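Local coordinates for protein NAD(P)H-flavin oxidoreductase (Agrobacterium tumefaciens str. C58, PDB 2FRE) that binds flavin mononucleotide and probably uses NAD(P)H to reduce flavin or related substrates, as a member of the nitroreductase family, at residues 60-64 with 65-69; 122-125 with 126-129. One frame throughout, in Å; residues are numbered along the deposited sequence.

Contact 1 (60-64 with 65-69); sequences AHKDS and EDWPL
W67 turns its CG anti to the backbone N (chi1 179°), which swings the indole back over K62. S64 sets OG anti to its own N in the same way (chi1 175°), and this brings the hydroxyl to the backbone N-H of D66. Two successive type I beta turns, H61 to S64 and S64 to W67, link the end of strand 55-61 to the start of helix 67-72. In the first, the N of S64 bonds to the O of H61. In the second, the N of W67 bonds to the O of S64 at 3.1 Å. The OG of S64 takes the N-H of D66 at 2.9 Å. This is an ST turn laid over the second beta turn, so S64 holds that turn through both its carbonyl and its side chain.

The indole packs against the first turn. CA of K62 lies over one face of the six-membered ring, 3.7 Å from its centroid, in a CH-pi contact. CG of K62 runs on past the benzo side, 3.8 Å from CZ2 of W67. The K62 ammonium then bonds to the carbonyls of A85 and K83. L88 on strand 87-98 also packs against the indole. D66 holds the N-cap position without a side-chain capping bond; its carboxylate instead forms a salt bridge with R194 of the second subunit. At the edge of the W67 ring, near its plane, the O of A60 lies 3.7 Å from CZ3.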
ATOM      1  N   ALA A  60      -6.245  18.813  -5.948  1.00 24.28           N
ATOM      2  CA  ALA A  60      -6.434  19.963  -6.828  1.00 24.93           C
ATOM      3  C   ALA A  60      -6.021  19.600  -8.262  1.00 25.01           C
ATOM      4  O   ALA A  60      -4.993  18.951  -8.470  1.00 25.60           O
ATOM      5  CB  ALA A  60      -5.626  21.140  -6.328  1.00 25.10           C
ATOM      6  N   HIS A  61      -6.842  19.991  -9.230  1.00 25.85           N
ATOM      7  CA  HIS A  61      -6.477  19.901 -10.649  1.00 25.97           C
ATOM      8  C   HIS A  61      -5.621  21.091 -11.061  1.00 26.50           C
ATOM      9  O   HIS A  61      -5.693  22.173 -10.477  1.00 26.28           O
ATOM     10  CB  HIS A  61      -7.726  19.880 -11.528  1.00 26.29           C
ATOM     11  CG  HIS A  61      -8.462  18.578 -11.505  1.00 27.41           C
ATOM     12  ND1 HIS A  61      -8.233  17.579 -12.431  1.00 27.17           N
ATOM     13  CD2 HIS A  61      -9.444  18.122 -10.688  1.00 26.41           C
ATOM     14  CE1 HIS A  61      -9.029  16.558 -12.167  1.00 27.70           C
ATOM     15  NE2 HIS A  61      -9.782  16.866 -11.124  1.00 27.50           N
ATOM     16  N   LYS A  62      -4.854  20.891 -12.118  1.00 27.65           N
ATOM     17  CA  LYS A  62      -4.045  21.947 -12.713  1.00 28.90           C
ATOM     18  C   LYS A  62      -4.812  23.257 -12.987  1.00 28.66           C
ATOM     19  O   LYS A  62      -4.225  24.336 -12.852  1.00 29.18           O
ATOM     20  CB  LYS A  62      -3.411  21.454 -14.016  1.00 29.50           C
ATOM     21  CG  LYS A  62      -2.009  21.937 -14.196  1.00 31.72           C
ATOM     22  CD  LYS A  62      -1.809  22.527 -15.547  1.00 36.50           C
ATOM     23  CE  LYS A  62      -0.345  22.883 -15.744  1.00 38.31           C
ATOM     24  NZ  LYS A  62       0.488  21.945 -14.940  1.00 37.95           N
ATOM     25  N   ASP A  63      -6.108  23.165 -13.328  1.00 29.46           N
ATOM     26  CA  ASP A  63      -6.990  24.363 -13.534  1.00 29.67           C
ATOM     27  C   ASP A  63      -7.629  24.985 -12.283  1.00 29.80           C
ATOM     28  O   ASP A  63      -8.432  25.915 -12.387  1.00 30.73           O
ATOM     29  CB  ASP A  63      -8.112  24.058 -14.541  1.00 30.40           C
ATOM     30  CG  ASP A  63      -9.243  23.169 -13.962  1.00 31.97           C
ATOM     31  OD1 ASP A  63      -9.063  22.507 -12.930  1.00 35.07           O
ATOM     32  OD2 ASP A  63     -10.334  23.117 -14.580  1.00 33.85           O
ATOM     33  N   SER A  64      -7.276  24.493 -11.109  1.00 29.36           N
ATOM     34  CA  SER A  64      -7.868  24.945  -9.869  1.00 28.41           C
ATOM     35  C   SER A  64      -7.374  26.333  -9.469  1.00 27.48           C
ATOM     36  O   SER A  64      -6.200  26.636  -9.622  1.00 25.81           O
ATOM     37  CB  SER A  64      -7.490  23.995  -8.742  1.00 28.50           C
ATOM     38  OG  SER A  64      -7.980  24.494  -7.480  1.00 31.24           O
ATOM     39  N   GLU A  65      -8.264  27.128  -8.880  1.00 26.97           N
ATOM     40  CA  GLU A  65      -7.870  28.366  -8.198  1.00 27.32           C
ATOM     41  C   GLU A  65      -6.797  28.136  -7.139  1.00 26.63           C
ATOM     42  O   GLU A  65      -6.049  29.048  -6.840  1.00 27.78           O
ATOM     43  CB  GLU A  65      -9.067  29.027  -7.508  1.00 27.78           C
ATOM     44  CG  GLU A  65     -10.122  29.620  -8.430  1.00 31.08           C
ATOM     45  CD  GLU A  65      -9.700  30.943  -9.057  1.00 34.92           C
ATOM     46  OE1 GLU A  65     -10.172  32.016  -8.594  1.00 37.63           O
ATOM     47  OE2 GLU A  65      -8.903  30.901 -10.019  1.00 37.07           O
ATOM     48  N   ASP A  66      -6.733  26.937  -6.559  1.00 26.22           N
ATOM     49  CA  ASP A  66      -5.726  26.633  -5.532  1.00 25.44           C
ATOM     50  C   ASP A  66      -4.512  25.840  -5.991  1.00 23.81           C
ATOM     51  O   ASP A  66      -3.712  25.422  -5.166  1.00 23.63           O
ATOM     52  CB  ASP A  66      -6.368  25.883  -4.380  1.00 26.42           C
ATOM     53  CG  ASP A  66      -7.363  26.722  -3.642  1.00 27.58           C
ATOM     54  OD1 ASP A  66      -7.055  27.893  -3.279  1.00 31.56           O
ATOM     55  OD2 ASP A  66      -8.457  26.189  -3.424  1.00 31.28           O
ATOM     56  N   TRP A  67      -4.374  25.625  -7.295  1.00 22.64           N
ATOM     57  CA  TRP A  67      -3.214  24.946  -7.832  1.00 21.99           C
ATOM     58  C   TRP A  67      -1.897  25.527  -7.288  1.00 20.89           C
ATOM     59  O   TRP A  67      -1.061  24.785  -6.798  1.00 20.16           O
ATOM     60  CB  TRP A  67      -3.239  24.998  -9.350  1.00 22.47           C
ATOM     61  CG  TRP A  67      -2.082  24.349  -9.988  1.00 22.64           C
ATOM     62  CD1 TRP A  67      -1.036  24.960 -10.589  1.00 23.77           C
ATOM     63  CD2 TRP A  67      -1.818  22.946 -10.045  1.00 23.91           C
ATOM     64  NE1 TRP A  67      -0.141  24.024 -11.042  1.00 24.76           N
ATOM     65  CE2 TRP A  67      -0.604  22.779 -10.733  1.00 24.29           C
ATOM     66  CE3 TRP A  67      -2.503  21.808  -9.597  1.00 23.14           C
ATOM     67  CZ2 TRP A  67      -0.062  21.523 -10.994  1.00 24.80           C
ATOM     68  CZ3 TRP A  67      -1.974  20.568  -9.873  1.00 23.55           C
ATOM     69  CH2 TRP A  67      -0.757  20.435 -10.544  1.00 24.94           C
ATOM     70  N   PRO A  68      -1.714  26.861  -7.350  1.00 20.74           N
ATOM     71  CA  PRO A  68      -0.418  27.393  -6.890  1.00 20.89           C
ATOM     72  C   PRO A  68      -0.124  27.152  -5.411  1.00 20.86           C
ATOM     73  O   PRO A  68       1.052  26.981  -5.015  1.00 20.48           O
ATOM     74  CB  PRO A  68      -0.505  28.899  -7.185  1.00 20.64           C
ATOM     75  CG  PRO A  68      -1.908  29.197  -7.531  1.00 20.91           C
ATOM     76  CD  PRO A  68      -2.607  27.916  -7.865  1.00 21.13           C
ATOM     77  N   LEU A  69      -1.174  27.119  -4.601  1.00 20.70           N
ATOM     78  CA  LEU A  69      -1.016  26.777  -3.202  1.00 21.25           C
ATOM     79  C   LEU A  69      -0.524  25.341  -3.063  1.00 20.97           C
ATOM     80  O   LEU A  69       0.383  25.064  -2.275  1.00 21.32           O
ATOM     81  CB  LEU A  69      -2.323  26.971  -2.447  1.00 20.74           C
ATOM     82  CG  LEU A  69      -2.349  26.412  -1.014  1.00 22.55           C
ATOM     83  CD1 LEU A  69      -1.328  27.120  -0.094  1.00 23.59           C
ATOM     84  CD2 LEU A  69      -3.752  26.555  -0.489  1.00 22.92           C
TER

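Contact 2 (122-125 with 126-129); sequences AMQA and HLLG
H126 and selenomethionine M123 run alongside each other in the same direction on the last turns of helix 110-127. The methyl CE of M123 comes to 3.5 Å from ND1 of H126, obliquely to the ring. The same methyl packs 3.8 Å from CG of L127. The modelled SE-CE bond is too short, so both distances are doubtful. M123 starts with CG anti to the backbone N (chi1 -164°), then bends at chi2 and chi3, turning CE toward both residues.

Behind the side chains stand the helical bonds. The N of H126 bonds to the O of A122 at 2.9 Å, and the N of L127 to the O of M123 at the same length. The next donor, the N of L128, is shared. It bonds to the O of Q124 at 3.1 Å with a bent angle of 141°, and weakly to the O of A125. The helix ends here in a Schellman motif. G129 takes a positive phi of 100°, and its N bonds to the O of H126.

Further out, L16 of helix 16-19 touches M123, H126 and L127, while D19 packs on H126. On another flank, helix 33-44 meets Q124, A125 and L128, with I39 against the last two. M123 packs on M123 of the second subunit, so this turn is part of the dimer interface.

The chemistry is mainly apolar. ND1 of H126 is buried and has no polar partner in the model, so the imidazole is probably positioned by packing more than by hydrogen bonds on that nitrogen.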
ATOM      1  N   ALA A 122      -1.976   4.632  -7.249  1.00 24.03           N
ATOM      2  CA  ALA A 122      -0.919   4.550  -8.273  1.00 24.20           C
ATOM      3  C   ALA A 122      -1.246   3.521  -9.353  1.00 24.40           C
ATOM      4  O   ALA A 122      -1.008   3.751 -10.560  1.00 24.00           O
ATOM      5  CB  ALA A 122       0.402   4.234  -7.614  1.00 24.63           C
HETATM    6  N   MSE A 123      -1.819   2.405  -8.933  1.00 20.00           N
HETATM    7  CA  MSE A 123      -2.191   1.336  -9.837  1.00 20.00           C
HETATM    8  C   MSE A 123      -3.342   1.739 -10.743  1.00 20.00           C
HETATM    9  O   MSE A 123      -3.292   1.540 -11.938  1.00 23.62           O
HETATM   10  CB  MSE A 123      -2.534   0.084  -9.041  1.00 20.00           C
HETATM   11  CG  MSE A 123      -2.579  -1.181  -9.838  1.00 20.00           C
HETATM   12 SE   MSE A 123      -0.914  -1.524 -10.816  1.00 20.00          SE
HETATM   13  CE  MSE A 123      -1.408  -1.093 -12.148  1.00 20.00           C
ATOM     14  N   GLN A 124      -4.374   2.316 -10.156  1.00 24.13           N
ATOM     15  CA  GLN A 124      -5.511   2.780 -10.960  1.00 25.15           C
ATOM     16  C   GLN A 124      -5.096   3.887 -11.944  1.00 25.07           C
ATOM     17  O   GLN A 124      -5.510   3.884 -13.119  1.00 26.53           O
ATOM     18  CB  GLN A 124      -6.693   3.208 -10.083  1.00 24.80           C
ATOM     19  CG  GLN A 124      -7.990   3.526 -10.856  1.00 23.48           C
ATOM     20  CD  GLN A 124      -8.473   2.434 -11.795  1.00 24.79           C
ATOM     21  OE1 GLN A 124      -8.100   2.369 -13.010  1.00 27.81           O
ATOM     22  NE2 GLN A 124      -9.348   1.602 -11.285  1.00 20.40           N
ATOM     23  N   ALA A 125      -4.259   4.805 -11.481  1.00 25.41           N
ATOM     24  CA  ALA A 125      -3.675   5.839 -12.347  1.00 25.30           C
ATOM     25  C   ALA A 125      -2.933   5.203 -13.539  1.00 25.12           C
ATOM     26  O   ALA A 125      -3.174   5.555 -14.706  1.00 24.39           O
ATOM     27  CB  ALA A 125      -2.722   6.735 -11.540  1.00 25.07           C
ATOM     28  N   HIS A 126      -2.018   4.292 -13.228  1.00 24.92           N
ATOM     29  CA  HIS A 126      -1.340   3.499 -14.246  1.00 25.10           C
ATOM     30  C   HIS A 126      -2.304   2.872 -15.255  1.00 25.23           C
ATOM     31  O   HIS A 126      -2.116   2.989 -16.484  1.00 24.85           O
ATOM     32  CB  HIS A 126      -0.476   2.387 -13.638  1.00 25.01           C
ATOM     33  CG  HIS A 126       0.254   1.613 -14.686  1.00 24.83           C
ATOM     34  ND1 HIS A 126      -0.129   0.349 -15.080  1.00 27.56           N
ATOM     35  CD2 HIS A 126       1.289   1.955 -15.475  1.00 25.46           C
ATOM     36  CE1 HIS A 126       0.655  -0.059 -16.057  1.00 25.21           C
ATOM     37  NE2 HIS A 126       1.510   0.907 -16.336  1.00 28.86           N
ATOM     38  N   LEU A 127      -3.340   2.212 -14.745  1.00 25.15           N
ATOM     39  CA  LEU A 127      -4.296   1.539 -15.615  1.00 25.53           C
ATOM     40  C   LEU A 127      -5.048   2.476 -16.572  1.00 25.71           C
ATOM     41  O   LEU A 127      -5.440   2.063 -17.673  1.00 25.49           O
ATOM     42  CB  LEU A 127      -5.269   0.692 -14.794  1.00 25.95           C
ATOM     43  CG  LEU A 127      -4.642  -0.549 -14.144  1.00 26.06           C
ATOM     44  CD1 LEU A 127      -5.578  -1.138 -13.109  1.00 26.39           C
ATOM     45  CD2 LEU A 127      -4.263  -1.622 -15.181  1.00 27.97           C
ATOM     46  N   LEU A 128      -5.218   3.735 -16.174  1.00 25.21           N
ATOM     47  CA  LEU A 128      -5.842   4.758 -17.022  1.00 25.67           C
ATOM     48  C   LEU A 128      -4.879   5.471 -17.971  1.00 25.50           C
ATOM     49  O   LEU A 128      -5.304   6.308 -18.759  1.00 26.16           O
ATOM     50  CB  LEU A 128      -6.556   5.797 -16.138  1.00 25.83           C
ATOM     51  CG  LEU A 128      -7.781   5.270 -15.394  1.00 26.56           C
ATOM     52  CD1 LEU A 128      -8.249   6.304 -14.404  1.00 27.82           C
ATOM     53  CD2 LEU A 128      -8.890   4.911 -16.390  1.00 28.91           C
ATOM     54  N   GLY A 129      -3.593   5.142 -17.909  1.00 24.98           N
ATOM     55  CA  GLY A 129      -2.625   5.700 -18.831  1.00 25.59           C
ATOM     56  C   GLY A 129      -1.839   6.846 -18.242  1.00 25.49           C
ATOM     57  O   GLY A 129      -1.122   7.549 -18.964  1.00 25.46           O
TER

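In the fold
Contact 1 comes first along the chain and is complete before contact 2 begins. Their centres are about 21 Å apart, and their nearest atoms about 11 Å, without touching. Contact 1 sits at the edge of the fold, where strand 55-61 of the antiparallel sheet passes into helix 67-72. Contact 2 lies closer to the chain centre, at the end of helix 110-127. Helix 33-44 is a common neighbour: its early residues touch contact 1 and its later ones contact 2. Both contacts also reach the second subunit. The side chain of A122 in contact 2 is about 8 Å from a bound FMN, so dimer packing and the flavin site lie close together there.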